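Local coordinates for sterol regulatory element-binding protein cleavage-activating protein (Schizosaccharomyces pombe, PDB 4YHC), which escorts the membrane-bound transcription factor precursor sre1 for processing when sterol or oxygen is low, most of its WD40 domain lying in the region that probably binds sre1, at residues K217-E222 / L238-G243; T259-K264 / F291-T296; T296-Y301 / I346-D351. The protein carries 9 engineered substitutions. All blocks are in the same frame, centred on the assembly; numbering follows the deposited sequence.

Contact 1 of 3, residues K217-E222 / L238-G243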
loop_
_atom_site.group_PDB
_atom_site.type_symbol
_atom_site.label_atom_id
_atom_site.label_comp_id
_atom_site.label_asym_id
_atom_site.label_seq_id
_atom_site.Cartn_x
_atom_site.Cartn_y
_atom_site.Cartn_z
ATOM N N LYS A 217 20.955 15.515 9.705
ATOM C CA LYS A 217 21.395 16.889 9.928
ATOM C C LYS A 217 22.312 17.455 8.828
ATOM O O LYS A 217 22.421 18.652 8.710
ATOM C CB LYS A 217 22.061 17.024 11.278
ATOM C CG LYS A 217 22.770 15.778 11.821
ATOM C CD LYS A 217 21.812 14.744 12.442
ATOM C CE LYS A 217 21.797 13.395 11.714
ATOM N NZ LYS A 217 20.609 12.632 12.191
ATOM N N ASN A 218 22.952 16.599 8.019
ATOM C CA ASN A 218 23.732 17.057 6.874
ATOM C C ASN A 218 22.919 17.633 5.776
ATOM O O ASN A 218 23.503 18.101 4.836
ATOM C CB ASN A 218 24.505 15.909 6.221
ATOM C CG ASN A 218 25.789 15.575 6.942
ATOM O OD1 ASN A 218 26.510 16.449 7.358
ATOM N ND2 ASN A 218 26.069 14.296 7.094
ATOM N N TYR A 219 21.587 17.542 5.840
ATOM C CA TYR A 219 20.724 17.814 4.684
ATOM C C TYR A 219 19.488 18.610 5.068
ATOM O O TYR A 219 18.436 18.447 4.476
ATOM C CB TYR A 219 20.332 16.504 4.011
ATOM C CG TYR A 219 21.533 15.678 3.589
ATOM C CD1 TYR A 219 22.306 16.018 2.452
ATOM C CD2 TYR A 219 21.913 14.580 4.311
ATOM C CE1 TYR A 219 23.425 15.267 2.076
ATOM C CE2 TYR A 219 23.009 13.819 3.928
ATOM C CZ TYR A 219 23.763 14.164 2.825
ATOM O OH TYR A 219 24.821 13.347 2.475
ATOM N N LEU A 220 19.644 19.493 6.053
ATOM C CA LEU A 220 18.524 20.251 6.651
ATOM C C LEU A 220 17.783 21.222 5.712
ATOM O O LEU A 220 16.615 21.524 5.957
ATOM C CB LEU A 220 19.002 21.017 7.901
ATOM C CG LEU A 220 19.273 20.172 9.150
ATOM C CD1 LEU A 220 20.154 20.881 10.192
ATOM C CD2 LEU A 220 17.925 19.696 9.735
ATOM N N THR A 221 18.430 21.674 4.638
ATOM C CA THR A 221 17.757 22.587 3.701
ATOM C C THR A 221 16.930 21.888 2.611
ATOM O O THR A 221 16.201 22.554 1.856
ATOM C CB THR A 221 18.762 23.545 2.969
ATOM O OG1 THR A 221 19.528 22.807 2.009
ATOM C CG2 THR A 221 19.685 24.182 3.928
ATOM N N GLU A 222 17.059 20.568 2.505
ATOM C CA GLU A 222 16.326 19.854 1.476
ATOM C C GLU A 222 14.847 19.895 1.814
ATOM O O GLU A 222 14.451 19.917 2.956
ATOM C CB GLU A 222 16.843 18.426 1.323
ATOM C CG GLU A 222 18.295 18.335 0.916
ATOM C CD GLU A 222 18.707 16.947 0.543
ATOM O OE1 GLU A 222 17.908 15.977 0.735
ATOM O OE2 GLU A 222 19.837 16.795 0.045
ATOM N N LEU A 238 11.820 8.696 5.439
ATOM C CA LEU A 238 11.605 10.114 5.146
ATOM C C LEU A 238 12.375 10.438 3.840
ATOM O O LEU A 238 13.557 10.389 3.824
ATOM C CB LEU A 238 12.144 10.961 6.277
ATOM C CG LEU A 238 11.796 12.482 6.379
ATOM C CD1 LEU A 238 13.004 13.362 6.180
ATOM C CD2 LEU A 238 10.720 13.018 5.463
ATOM N N ALA A 239 11.677 10.694 2.757
ATOM C CA ALA A 239 12.237 10.975 1.478
ATOM C C ALA A 239 12.409 12.487 1.352
ATOM O O ALA A 239 11.565 13.243 1.765
ATOM C CB ALA A 239 11.318 10.543 0.395
ATOM N N ARG A 240 13.551 12.892 0.834
ATOM C CA ARG A 240 13.888 14.332 0.678
ATOM C C ARG A 240 14.494 14.380 -0.734
ATOM O O ARG A 240 14.030 13.601 -1.628
ATOM C CB ARG A 240 14.808 14.840 1.819
ATOM C CG ARG A 240 15.972 13.937 2.187
ATOM C CD ARG A 240 16.777 14.449 3.416
ATOM N NE ARG A 240 17.762 13.449 3.788
ATOM C CZ ARG A 240 18.815 13.067 3.067
ATOM N NH1 ARG A 240 19.174 13.701 1.946
ATOM N NH2 ARG A 240 19.532 12.019 3.472
ATOM N N ASP A 241 15.419 15.293 -1.010
ATOM C CA ASP A 241 15.827 15.527 -2.420
ATOM C C ASP A 241 17.106 14.856 -2.840
ATOM O O ASP A 241 17.335 14.721 -4.012
ATOM C CB ASP A 241 15.830 17.041 -2.714
ATOM C CG ASP A 241 14.451 17.531 -3.289
ATOM O OD1 ASP A 241 13.687 16.736 -3.915
ATOM O OD2 ASP A 241 14.123 18.685 -3.088
ATOM N N SER A 242 17.984 14.477 -1.913
ATOM C CA SER A 242 19.169 13.664 -2.259
ATOM C C SER A 242 19.190 12.325 -1.543
ATOM O O SER A 242 20.215 11.608 -1.509
ATOM C CB SER A 242 20.502 14.405 -1.992
ATOM O OG SER A 242 20.630 14.734 -0.616
ATOM N N GLY A 243 18.039 11.916 -1.028
ATOM C CA GLY A 243 17.935 10.570 -0.445
ATOM C C GLY A 243 16.759 10.307 0.476
ATOM O O GLY A 243 15.786 11.065 0.497
#

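Contact 2 of 3, residues T259-K264 / F291-T296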
loop_
_atom_site.group_PDB
_atom_site.type_symbol
_atom_site.label_atom_id
_atom_site.label_comp_id
_atom_site.label_asym_id
_atom_site.label_seq_id
_atom_site.Cartn_x
_atom_site.Cartn_y
_atom_site.Cartn_z
ATOM N N THR A 259 21.107 7.055 -0.728
ATOM C CA THR A 259 21.327 8.155 -1.677
ATOM C C THR A 259 20.436 7.967 -2.883
ATOM O O THR A 259 20.473 6.910 -3.493
ATOM C CB THR A 259 22.810 8.187 -2.152
ATOM O OG1 THR A 259 23.643 8.285 -1.003
ATOM C CG2 THR A 259 23.072 9.431 -3.002
ATOM N N LEU A 260 19.584 8.965 -3.145
ATOM C CA LEU A 260 18.613 8.933 -4.240
ATOM C C LEU A 260 18.602 10.252 -4.981
ATOM O O LEU A 260 18.991 11.283 -4.449
ATOM C CB LEU A 260 17.162 8.655 -3.731
ATOM C CG LEU A 260 17.020 7.218 -3.199
ATOM C CD1 LEU A 260 15.642 7.098 -2.557
ATOM C CD2 LEU A 260 17.205 6.125 -4.259
ATOM N N PRO A 261 18.068 10.244 -6.172
ATOM C CA PRO A 261 17.796 11.517 -6.844
ATOM C C PRO A 261 16.545 12.134 -6.295
ATOM O O PRO A 261 15.878 11.529 -5.404
ATOM C CB PRO A 261 17.643 11.110 -8.304
ATOM C CG PRO A 261 17.200 9.722 -8.275
ATOM C CD PRO A 261 17.787 9.071 -7.045
ATOM N N PRO A 262 16.236 13.349 -6.764
ATOM C CA PRO A 262 15.146 14.084 -6.269
ATOM C C PRO A 262 13.855 13.333 -6.525
ATOM O O PRO A 262 13.672 12.799 -7.597
ATOM C CB PRO A 262 15.173 15.360 -7.109
ATOM C CG PRO A 262 16.597 15.498 -7.554
ATOM C CD PRO A 262 17.059 14.136 -7.752
ATOM N N ILE A 263 12.974 13.348 -5.546
ATOM C CA ILE A 263 11.761 12.494 -5.536
ATOM C C ILE A 263 10.575 13.411 -5.620
ATOM O O ILE A 263 10.502 14.438 -4.964
ATOM C CB ILE A 263 11.750 11.636 -4.253
ATOM C CG1 ILE A 263 12.765 10.523 -4.409
ATOM C CG2 ILE A 263 10.352 11.051 -3.905
ATOM C CD1 ILE A 263 13.110 9.865 -3.100
ATOM N N LYS A 264 9.636 13.077 -6.465
ATOM C CA LYS A 264 8.403 13.817 -6.552
ATOM C C LYS A 264 7.517 13.644 -5.365
ATOM O O LYS A 264 7.356 12.550 -4.870
ATOM C CB LYS A 264 7.682 13.394 -7.812
ATOM C CG LYS A 264 6.536 14.281 -8.142
ATOM C CD LYS A 264 6.129 14.041 -9.593
ATOM C CE LYS A 264 4.797 14.700 -9.906
ATOM N NZ LYS A 264 4.839 16.088 -9.325
ATOM N N PHE A 291 9.526 5.243 -6.802
ATOM C CA PHE A 291 9.240 6.710 -6.796
ATOM C C PHE A 291 9.192 7.287 -8.223
ATOM O O PHE A 291 9.553 6.606 -9.187
ATOM C CB PHE A 291 10.237 7.456 -5.893
ATOM C CG PHE A 291 11.637 7.381 -6.377
ATOM C CD1 PHE A 291 12.482 6.368 -5.988
ATOM C CD2 PHE A 291 12.102 8.339 -7.274
ATOM C CE1 PHE A 291 13.792 6.337 -6.437
ATOM C CE2 PHE A 291 13.383 8.307 -7.740
ATOM C CZ PHE A 291 14.236 7.304 -7.338
ATOM N N THR A 292 8.645 8.490 -8.325
ATOM C CA THR A 292 8.712 9.301 -9.535
ATOM C C THR A 292 9.779 10.328 -9.386
ATOM O O THR A 292 9.883 11.041 -8.396
ATOM C CB THR A 292 7.369 9.958 -9.814
ATOM O OG1 THR A 292 6.413 8.902 -9.946
ATOM C CG2 THR A 292 7.378 10.795 -11.146
ATOM N N HIS A 293 10.664 10.290 -10.342
ATOM C CA HIS A 293 11.841 11.122 -10.364
ATOM C C HIS A 293 11.341 12.559 -10.592
ATOM O O HIS A 293 10.563 12.825 -11.554
ATOM C CB HIS A 293 12.690 10.617 -11.525
ATOM C CG HIS A 293 14.108 11.070 -11.487
ATOM N ND1 HIS A 293 14.481 12.412 -11.575
ATOM C CD2 HIS A 293 15.241 10.371 -11.336
ATOM C CE1 HIS A 293 15.803 12.485 -11.526
ATOM N NE2 HIS A 293 16.280 11.258 -11.390
ATOM N N ALA A 294 11.685 13.455 -9.694
ATOM C CA ALA A 294 11.273 14.835 -9.785
ATOM C C ALA A 294 11.832 15.617 -10.981
ATOM O O ALA A 294 11.267 16.623 -11.358
ATOM C CB ALA A 294 11.633 15.579 -8.496
ATOM N N VAL A 295 12.878 15.148 -11.618
ATOM C CA VAL A 295 13.473 15.817 -12.756
ATOM C C VAL A 295 12.866 15.288 -14.024
ATOM O O VAL A 295 12.259 16.036 -14.765
ATOM C CB VAL A 295 15.006 15.687 -12.836
ATOM C CG1 VAL A 295 15.572 16.452 -14.082
ATOM C CG2 VAL A 295 15.644 16.189 -11.544
ATOM N N THR A 296 12.978 13.999 -14.259
ATOM C CA THR A 296 12.494 13.398 -15.543
ATOM C C THR A 296 11.028 12.944 -15.532
ATOM O O THR A 296 10.503 12.539 -16.548
ATOM C CB THR A 296 13.330 12.159 -15.859
ATOM O OG1 THR A 296 13.216 11.229 -14.787
ATOM C CG2 THR A 296 14.835 12.554 -15.993
#

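Contact 3 of 3, residues T296-Y301 / I346-D351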
loop_
_atom_site.group_PDB
_atom_site.type_symbol
_atom_site.label_atom_id
_atom_site.label_comp_id
_atom_site.label_asym_id
_atom_site.label_seq_id
_atom_site.Cartn_x
_atom_site.Cartn_y
_atom_site.Cartn_z
ATOM N N THR A 296 12.978 13.999 -14.259
ATOM C CA THR A 296 12.494 13.398 -15.543
ATOM C C THR A 296 11.028 12.944 -15.532
ATOM O O THR A 296 10.503 12.539 -16.548
ATOM C CB THR A 296 13.330 12.159 -15.859
ATOM O OG1 THR A 296 13.216 11.229 -14.787
ATOM C CG2 THR A 296 14.835 12.554 -15.993
ATOM N N GLU A 297 10.384 13.023 -14.368
ATOM C CA GLU A 297 9.071 12.482 -14.182
ATOM C C GLU A 297 8.923 11.027 -14.619
ATOM O O GLU A 297 7.827 10.606 -14.885
ATOM C CB GLU A 297 8.036 13.373 -14.886
ATOM C CG GLU A 297 7.998 14.765 -14.277
ATOM C CD GLU A 297 6.900 14.967 -13.244
ATOM O OE1 GLU A 297 6.765 16.108 -12.726
ATOM O OE2 GLU A 297 6.171 13.987 -12.933
ATOM N N LYS A 298 9.993 10.267 -14.635
ATOM C CA LYS A 298 9.948 8.821 -14.915
ATOM C C LYS A 298 9.715 8.044 -13.598
ATOM O O LYS A 298 10.174 8.430 -12.554
ATOM C CB LYS A 298 11.244 8.309 -15.525
ATOM C CG LYS A 298 11.573 8.906 -16.889
ATOM C CD LYS A 298 10.718 8.323 -17.981
ATOM C CE LYS A 298 11.244 8.696 -19.370
ATOM N NZ LYS A 298 10.584 9.955 -19.782
ATOM N N VAL A 299 9.060 6.898 -13.691
ATOM C CA VAL A 299 8.949 5.995 -12.502
ATOM C C VAL A 299 10.194 5.105 -12.424
ATOM O O VAL A 299 10.593 4.455 -13.359
ATOM C CB VAL A 299 7.626 5.217 -12.517
ATOM C CG1 VAL A 299 7.486 4.224 -11.292
ATOM C CG2 VAL A 299 6.462 6.201 -12.572
ATOM N N LEU A 300 10.788 5.090 -11.262
ATOM C CA LEU A 300 11.974 4.321 -10.989
ATOM C C LEU A 300 11.823 3.313 -9.812
ATOM O O LEU A 300 11.140 3.563 -8.861
ATOM C CB LEU A 300 13.139 5.248 -10.697
ATOM C CG LEU A 300 13.970 6.031 -11.711
ATOM C CD1 LEU A 300 14.916 5.128 -12.430
ATOM C CD2 LEU A 300 13.115 6.738 -12.702
ATOM N N TYR A 301 12.528 2.207 -9.934
ATOM C CA TYR A 301 12.583 1.137 -8.914
ATOM C C TYR A 301 14.024 0.881 -8.566
ATOM O O TYR A 301 14.844 0.615 -9.439
ATOM C CB TYR A 301 11.922 -0.131 -9.422
ATOM C CG TYR A 301 10.461 0.052 -9.701
ATOM C CD1 TYR A 301 10.021 0.559 -10.921
ATOM C CD2 TYR A 301 9.513 -0.319 -8.734
ATOM C CE1 TYR A 301 8.669 0.724 -11.184
ATOM C CE2 TYR A 301 8.175 -0.152 -8.974
ATOM C CZ TYR A 301 7.745 0.344 -10.212
ATOM O OH TYR A 301 6.430 0.550 -10.380
ATOM N N ILE A 346 18.678 -0.583 -10.596
ATOM C CA ILE A 346 17.739 0.448 -10.911
ATOM C C ILE A 346 17.003 0.053 -12.171
ATOM O O ILE A 346 17.586 -0.342 -13.168
ATOM C CB ILE A 346 18.470 1.782 -11.151
ATOM C CG1 ILE A 346 19.240 2.184 -9.928
ATOM C CG2 ILE A 346 17.529 2.918 -11.525
ATOM C CD1 ILE A 346 20.117 3.407 -10.169
ATOM N N HIS A 347 15.698 0.154 -12.135
ATOM C CA HIS A 347 14.898 -0.155 -13.293
ATOM C C HIS A 347 14.006 1.059 -13.502
ATOM O O HIS A 347 13.213 1.438 -12.591
ATOM C CB HIS A 347 14.057 -1.400 -12.997
ATOM C CG HIS A 347 13.202 -1.848 -14.136
ATOM N ND1 HIS A 347 13.711 -2.486 -15.246
ATOM C CD2 HIS A 347 11.880 -1.674 -14.380
ATOM C CE1 HIS A 347 12.739 -2.698 -16.120
ATOM N NE2 HIS A 347 11.625 -2.213 -15.616
ATOM N N GLU A 348 14.093 1.632 -14.703
ATOM C CA GLU A 348 13.313 2.787 -15.076
ATOM C C GLU A 348 12.218 2.352 -16.006
ATOM O O GLU A 348 12.476 1.607 -16.903
ATOM C CB GLU A 348 14.225 3.793 -15.816
ATOM C CG GLU A 348 13.481 4.981 -16.438
ATOM C CD GLU A 348 14.514 6.071 -16.912
ATOM O OE1 GLU A 348 14.285 7.262 -16.792
ATOM O OE2 GLU A 348 15.627 5.737 -17.312
ATOM N N VAL A 349 11.011 2.832 -15.807
ATOM C CA VAL A 349 9.888 2.459 -16.631
ATOM C C VAL A 349 9.501 3.599 -17.623
ATOM O O VAL A 349 9.384 4.778 -17.219
ATOM C CB VAL A 349 8.630 2.204 -15.725
ATOM C CG1 VAL A 349 7.406 1.943 -16.573
ATOM C CG2 VAL A 349 8.889 1.083 -14.760
ATOM N N GLU A 350 9.163 3.218 -18.848
ATOM C CA GLU A 350 8.630 4.154 -19.870
ATOM C C GLU A 350 7.249 4.662 -19.486
ATOM O O GLU A 350 6.442 3.963 -18.863
ATOM C CB GLU A 350 8.596 3.533 -21.273
ATOM C CG GLU A 350 7.608 2.386 -21.445
ATOM C CD GLU A 350 7.592 1.863 -22.884
ATOM O OE1 GLU A 350 7.977 2.630 -23.795
ATOM O OE2 GLU A 350 7.190 0.698 -23.116
ATOM N N ASP A 351 7.010 5.914 -19.813
ATOM C CA ASP A 351 5.783 6.594 -19.444
ATOM C C ASP A 351 4.529 5.849 -19.906
ATOM O O ASP A 351 3.482 5.859 -19.235
ATOM C CB ASP A 351 5.788 7.996 -20.064
ATOM C CG ASP A 351 5.554 9.056 -19.037
ATOM O OD1 ASP A 351 4.357 9.317 -18.751
ATOM O OD2 ASP A 351 6.557 9.598 -18.498
HETATM O O HOH W 1 7.666 6.244 -16.141
#

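Contact 1 of 3, residues K217-E222 / L238-G243
Glu222 OE1 accepts three hydrogen bonds from the 238-243 turn. Arg240 NH1 donates at 2.9 Å to Glu222 OE1 in a nearly straight bond (168°) that is also a salt bridge; the backbone N of Ser242 reaches the same oxygen at 3.0 Å, and the N of Asp241 at 3.1 Å on a more bent path (137°). None of the three lies in the carboxylate plane: Arg240 NH1 comes from one side, the two backbone N-H groups from the other, whereas OE1 lies within the plane of the guanidinium. The other oxygen, OE2, faces Ser242 OG, modelled too close for its exact length to carry weight. Extended beyond CG, the Glu222 side chain reaches from the Tyr219-Glu222 type I turn to these donors. The Arg240 guanidinium lies flat on the Tyr219 ring, centres 4.3 Å apart and planes 3° apart, with NH1 and NH2 over the CG and CD2 side of the ring. Its NH2 end has a second anion, Asp245, so two carboxylates and one ring fix its rotation. A leucine in place of Arg240 would probably leave Glu222 without its charged mate and Tyr219 without its flat cover. Asp241 turns its own carboxylate to Lys225. This cation-pi stack and multiply gripped carboxylate hold a blade-to-blade linker against the turn between the second and third strands of the blade that follows, in a WD40 beta-propeller.

Contact 2 of 3, residues T259-K264 / F291-T296
Phe291 presents one face of its ring to Ile263, whose CG1 stands 4.0 Å from the Phe291 ring centroid and 25° off the normal, a CH-pi contact. Placing CG of Phe291 between its backbone N and carbonyl carbon (chi1 64°) turns the ring toward the 259-264 loop. Around the far end of that ring, Pro261 CG comes to 3.9 Å from Phe291 CZ, and Leu260 CD2 to 4.1 Å from CE1. Pro261 serves a second ring as well: its CB lies 3.4 Å from His293 NE2. The imidazole swings back to meet this proline because CG of His293 is anti to the backbone N (chi1 -163°), and ND1 accepts the N-H of Val295 in the ring plane, which fixes the ring's rotation. Pro262 CB rests against Ala294 CB, while the aliphatic chain of Lys264 runs beside Thr292, CD to CG2. Two backbone bonds flank the Ile263-His293 bridge: Lys264 N to Thr292 O at 2.8 Å, and Ala294 N to Pro262 O at 3.0 Å, the latter from above the carbonyl plane. Apolar contact dominates this join between propeller blades; the two prolines have no N-H, and two straight backbone bonds set its register.

Contact 3 of 3, residues T296-Y301 / I346-D351
Tyr301 and His347 form an antiparallel hydrogen-bonded pair: Tyr301 N donates to His347 O at 2.8 Å, and His347 N returns a bond to Tyr301 O at 2.9 Å, in the carbonyl plane. Leu300 and Glu348, the next pair, are non-hydrogen-bonded with CA atoms 4.6 Å apart. Further along, Val349 N reaches Val299 O at 3.0 Å, but the return path is opened by a water that accepts from Val299 N and donates to Val349 O. The strands part beyond it.

On the face bearing Leu300 and Glu348, Leu300 CD1 sits 3.5 Å from Ile346 CG2 and also meets Glu348 CB, the Leu300 and Glu348 side chains running alongside each other. CG of Glu348 is anti to its backbone N (chi1 172°) and the chain runs on extended, which lays Glu348 OE1 along the aliphatic part of Lys298, 3.2 Å from Lys298 CG. Bends at chi2 and chi4 carry the ammonium past it, and Lys298 NZ stands 4.2 Å from Asp351 OD2. On the other face, Val349 CG2 abuts the edge of the Tyr301 ring, 3.6 Å from CE1.

A second shell positions this face. The hydroxyl of Tyr301 is hydrogen-bonded to Ser355 of strand 354-357, Ile364 of strand 363-374 touches Tyr301 and His347, and the His347 ring stacks on Tyr415. Strands 299-304 and 344-349 are antiparallel neighbours in the mixed sheet following the four-stranded blade 226-259 of the propeller. Direct backbone bonds close the Tyr301 end; toward residues 298 and 351 one remains beside a bridging water, and the opposite charges of Lys298 and Asp351 lie near without a salt bridge.

How the contacts relate
All three contacts are partly buried, but their chemistry differs. Contact 1 is the most polar, a charge-centred loop-to-turn join; contact 2 is mostly apolar; contact 3 is regular strand pairing that grades into exposed charged residues. Contacts 2 and 3 reach the same sheet, the first by a loop laid on the end of strand 281-292, the second by pairing strands 299-304 and 344-349; strands 281-292 and 299-304 are bonded through Phe291 O to Leu300 N, and the segments share Thr296. Contact 1 belongs to the preceding four-stranded sheet and meets contact 2 where Ser242 O approaches Leu260 N, a probable hydrogen bond. Contacts 1 and 3 do not touch; contact 2 touches both and joins the two sheets.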